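Multicopper oxidase (Pseudomonas thermotolerans, PDB 6VOW) probably couples the one-electron oxidation of phenolic or similar substrates to the reduction of dioxygen to water, using copper centres as laccases do. Local coordinates at residues V81-I84 with P90-I93; Y415-G418 with T422-V425. All blocks are in the same frame, centred on the assembly; numbering follows the deposited sequence.

In the fold
Contacts 1 and 2 lie on opposite sides of the chain's centre, with centres 32 Å apart and nearest atoms about 19 Å apart. Each sits in a cupredoxin-like sandwich beside the copper centres: contact 1 joins a strand of one sheet to the loop entering a strand of the other, and contact 2 joins strands of the two sheets. In contact 1, 90-93 leads into strand 94-96, which carries His94 and His96 of the Cu-O-Cu pocket; the side chain of Ile93 is about 10 Å from that ligand. In contact 2, the side chain of Leu417 lies about 8 Å from a copper ion, and its backbone is hydrogen-bonded to His388, which with Cys439 and His444 binds a copper. The side chain of Tyr415 is about 13 Å from the Cu-O-Cu linkage.

Contact 1 of 2, residues V81-I84 with P90-I93; sequences VRFI and PTTI
Phe83 makes the contact with Ile93 and Thr91 from the middle of strand 78-85. With CG anti to the backbone N (chi1 169°), the Phe83 ring reaches across to both residues. Ile93 sends its CD1 methyl over one face in a CH-pi contact, 3.6 Å from the centroid of the Phe83 ring and 28° off its normal. The methyl is offset toward the rim, and Ile93 CD1 comes within 3.2 Å of Phe83 CD1, a close fit. Thr91 approaches differently: its CG2 methyl lies in the ring plane at the far edge, 3.5 Å from Phe83 CZ, the two side chains crossing at about a right angle. Were Phe83 an alanine, both methyls would probably be left without their aromatic partner and a gap would open between strand 78-85 and the loop. Thr92 turns the other way, its OG1 hydrogen-bonded to Gly106 O and His138 N. Strand 78-85 runs between strands 37-49 and 120-126, from which Ala44 and Tyr123 touch Phe83, while Tyr62 of strand 57-62 packs on both Phe83 and Ile93.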
loop_
_atom_site.group_PDB
_atom_site.type_symbol
_atom_site.label_atom_id
_atom_site.label_comp_id
_atom_site.label_asym_id
_atom_site.label_seq_id
_atom_site.Cartn_x
_atom_site.Cartn_y
_atom_site.Cartn_z
ATOM N N VAL A 81 -14.321 11.096 -6.331
ATOM C CA VAL A 81 -14.986 9.969 -5.692
ATOM C C VAL A 81 -15.919 10.529 -4.660
ATOM O O VAL A 81 -15.496 11.168 -3.708
ATOM C CB VAL A 81 -14.030 9.020 -4.989
ATOM C CG1 VAL A 81 -14.887 7.906 -4.355
ATOM C CG2 VAL A 81 -13.013 8.488 -5.992
ATOM N N ARG A 82 -17.194 10.293 -4.914
ATOM C CA ARG A 82 -18.283 10.554 -3.986
ATOM C C ARG A 82 -18.289 9.364 -3.033
ATOM O O ARG A 82 -18.795 8.292 -3.363
ATOM C CB ARG A 82 -19.579 10.721 -4.795
ATOM C CG ARG A 82 -20.888 10.669 -4.046
ATOM C CD ARG A 82 -21.018 11.822 -3.140
ATOM N NE ARG A 82 -21.233 13.124 -3.811
ATOM C CZ ARG A 82 -22.402 13.607 -4.196
ATOM N NH1 ARG A 82 -23.524 12.896 -4.113
ATOM N NH2 ARG A 82 -22.428 14.811 -4.713
ATOM N N PHE A 83 -17.622 9.569 -1.873
ATOM C CA PHE A 83 -17.590 8.569 -0.895
ATOM C C PHE A 83 -18.779 8.664 0.091
ATOM O O PHE A 83 -19.041 9.653 0.697
ATOM C CB PHE A 83 -16.292 8.530 -0.135
ATOM C CG PHE A 83 -16.392 7.649 1.049
ATOM C CD1 PHE A 83 -16.660 6.278 0.883
ATOM C CD2 PHE A 83 -16.233 8.138 2.297
ATOM C CE1 PHE A 83 -16.731 5.427 2.006
ATOM C CE2 PHE A 83 -16.320 7.291 3.437
ATOM C CZ PHE A 83 -16.561 5.962 3.276
ATOM N N ILE A 84 -19.487 7.576 0.196
ATOM C CA ILE A 84 -20.684 7.521 1.008
ATOM C C ILE A 84 -20.485 6.473 2.063
ATOM O O ILE A 84 -20.280 5.308 1.730
ATOM C CB ILE A 84 -21.909 7.127 0.187
ATOM C CG1 ILE A 84 -22.100 8.123 -0.990
ATOM C CG2 ILE A 84 -23.152 7.209 1.066
ATOM C CD1 ILE A 84 -23.192 7.732 -1.993
ATOM N N PRO A 90 -17.969 6.119 11.982
ATOM C CA PRO A 90 -17.266 7.039 11.115
ATOM C C PRO A 90 -16.111 6.405 10.328
ATOM O O PRO A 90 -15.537 5.437 10.750
ATOM C CB PRO A 90 -16.741 8.101 12.095
ATOM C CG PRO A 90 -17.560 7.969 13.345
ATOM C CD PRO A 90 -17.972 6.570 13.415
ATOM N N THR A 91 -15.786 6.945 9.169
ATOM C CA THR A 91 -14.664 6.432 8.387
ATOM C C THR A 91 -14.186 7.580 7.507
ATOM O O THR A 91 -14.813 8.619 7.432
ATOM C CB THR A 91 -15.063 5.099 7.682
ATOM O OG1 THR A 91 -13.953 4.457 7.048
ATOM C CG2 THR A 91 -16.171 5.313 6.739
ATOM N N THR A 92 -13.015 7.430 6.958
ATOM C CA THR A 92 -12.535 8.313 5.944
ATOM C C THR A 92 -11.971 7.345 4.871
ATOM O O THR A 92 -12.025 6.110 5.031
ATOM C CB THR A 92 -11.356 9.154 6.423
ATOM O OG1 THR A 92 -10.267 8.268 6.741
ATOM C CG2 THR A 92 -11.724 10.114 7.608
ATOM N N ILE A 93 -11.444 7.937 3.803
ATOM C CA ILE A 93 -10.692 7.188 2.766
ATOM C C ILE A 93 -9.437 7.925 2.600
ATOM O O ILE A 93 -9.444 9.118 2.308
ATOM C CB ILE A 93 -11.391 7.053 1.388
ATOM C CG1 ILE A 93 -12.612 6.171 1.571
ATOM C CG2 ILE A 93 -10.474 6.299 0.395
ATOM C CD1 ILE A 93 -13.511 6.062 0.329
#

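Contact 2 of 2, residues Y415-G418 with T422-V425; sequences YLLG and TARV
Tyr415 OH is hydrogen-bonded to Glu421 OE2, just ahead of 422-425, and this bond ties down the far end of a ring that packs against Ala423. The other carboxylate oxygen, Glu421 OE1, accepts a hydrogen bond from Gly418 N, so one glutamate links both ends of 415-418 to the turn. A chi1 of -174° swings the Tyr415 ring away from its own backbone N and out toward the second strand, where Ala423 CB meets the ring obliquely, 3.3 Å from Tyr415 CE2 and 3.8 Å from Tyr415 CD2. Strands 414-417 and 422-428 belong to different sheets of a cupredoxin-like beta sandwich, so side chains in its buried interior make the contact: the CA atoms of Leu417 and Ala423 stay 7.2 Å apart. Leu417 closes part of this distance with its CD1 methyl, which stands 3.9 Å from Ala423 CB and also lies in the plane of the Tyr415 ring, at its edge. Phe397 touches both Tyr415 and Val425, whereas Leu380 of strand 375-382 packs on Leu417 and shares backbone hydrogen bonding with Ala423.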
loop_
_atom_site.group_PDB
_atom_site.type_symbol
_atom_site.label_atom_id
_atom_site.label_comp_id
_atom_site.label_asym_id
_atom_site.label_seq_id
_atom_site.Cartn_x
_atom_site.Cartn_y
_atom_site.Cartn_z
ATOM N N TYR A 415 9.048 2.378 3.167
ATOM C CA TYR A 415 10.269 1.597 3.243
ATOM C C TYR A 415 10.107 0.522 4.309
ATOM O O TYR A 415 9.771 0.811 5.446
ATOM C CB TYR A 415 11.488 2.425 3.599
ATOM C CG TYR A 415 12.732 1.590 3.522
ATOM C CD1 TYR A 415 13.113 1.035 2.283
ATOM C CD2 TYR A 415 13.526 1.309 4.654
ATOM C CE1 TYR A 415 14.224 0.240 2.159
ATOM C CE2 TYR A 415 14.675 0.492 4.532
ATOM C CZ TYR A 415 15.028 -0.031 3.271
ATOM O OH TYR A 415 16.158 -0.854 3.033
ATOM N N LEU A 416 10.366 -0.712 3.941
ATOM C CA LEU A 416 10.273 -1.831 4.897
ATOM C C LEU A 416 11.590 -1.893 5.716
ATOM O O LEU A 416 12.674 -2.381 5.264
ATOM C CB LEU A 416 9.930 -3.154 4.139
ATOM C CG LEU A 416 9.675 -4.422 4.926
ATOM C CD1 LEU A 416 8.546 -4.310 5.934
ATOM C CD2 LEU A 416 9.415 -5.555 3.966
ATOM N N LEU A 417 11.474 -1.353 6.912
ATOM C CA LEU A 417 12.600 -1.097 7.766
ATOM C C LEU A 417 12.911 -2.308 8.589
ATOM O O LEU A 417 12.169 -2.644 9.537
ATOM C CB LEU A 417 12.289 0.062 8.668
ATOM C CG LEU A 417 13.517 0.637 9.357
ATOM C CD1 LEU A 417 14.531 1.128 8.367
ATOM C CD2 LEU A 417 13.019 1.796 10.260
ATOM N N GLY A 418 13.999 -2.978 8.221
ATOM C CA GLY A 418 14.306 -4.277 8.791
ATOM C C GLY A 418 14.710 -4.127 10.223
ATOM O O GLY A 418 14.818 -3.008 10.755
ATOM N N THR A 422 19.354 0.607 9.938
ATOM C CA THR A 422 19.353 2.079 9.758
ATOM C C THR A 422 19.363 2.417 8.270
ATOM O O THR A 422 20.398 2.241 7.621
ATOM C CB THR A 422 20.535 2.797 10.413
ATOM O OG1 THR A 422 20.386 2.759 11.841
ATOM C CG2 THR A 422 20.600 4.266 9.946
ATOM N N ALA A 423 18.230 2.936 7.764
ATOM C CA ALA A 423 18.108 3.385 6.356
ATOM C C ALA A 423 18.008 4.944 6.185
ATOM O O ALA A 423 17.510 5.713 7.046
ATOM C CB ALA A 423 16.970 2.640 5.664
ATOM N N ARG A 424 18.561 5.411 5.082
ATOM C CA ARG A 424 18.559 6.817 4.799
ATOM C C ARG A 424 17.669 7.017 3.580
ATOM O O ARG A 424 17.697 6.256 2.604
ATOM C CB ARG A 424 19.985 7.286 4.595
ATOM C CG ARG A 424 20.759 7.328 5.898
ATOM C CD ARG A 424 22.237 7.528 5.712
ATOM N NE ARG A 424 22.544 8.848 5.183
ATOM C CZ ARG A 424 22.909 9.116 3.927
ATOM N NH1 ARG A 424 23.012 8.158 3.003
ATOM N NH2 ARG A 424 23.186 10.376 3.584
ATOM N N VAL A 425 16.840 8.029 3.707
ATOM C CA VAL A 425 15.717 8.264 2.846
ATOM C C VAL A 425 15.674 9.796 2.646
ATOM O O VAL A 425 15.935 10.553 3.583
ATOM C CB VAL A 425 14.478 7.660 3.568
ATOM C CG1 VAL A 425 13.262 8.532 3.510
ATOM C CG2 VAL A 425 14.131 6.317 3.007
#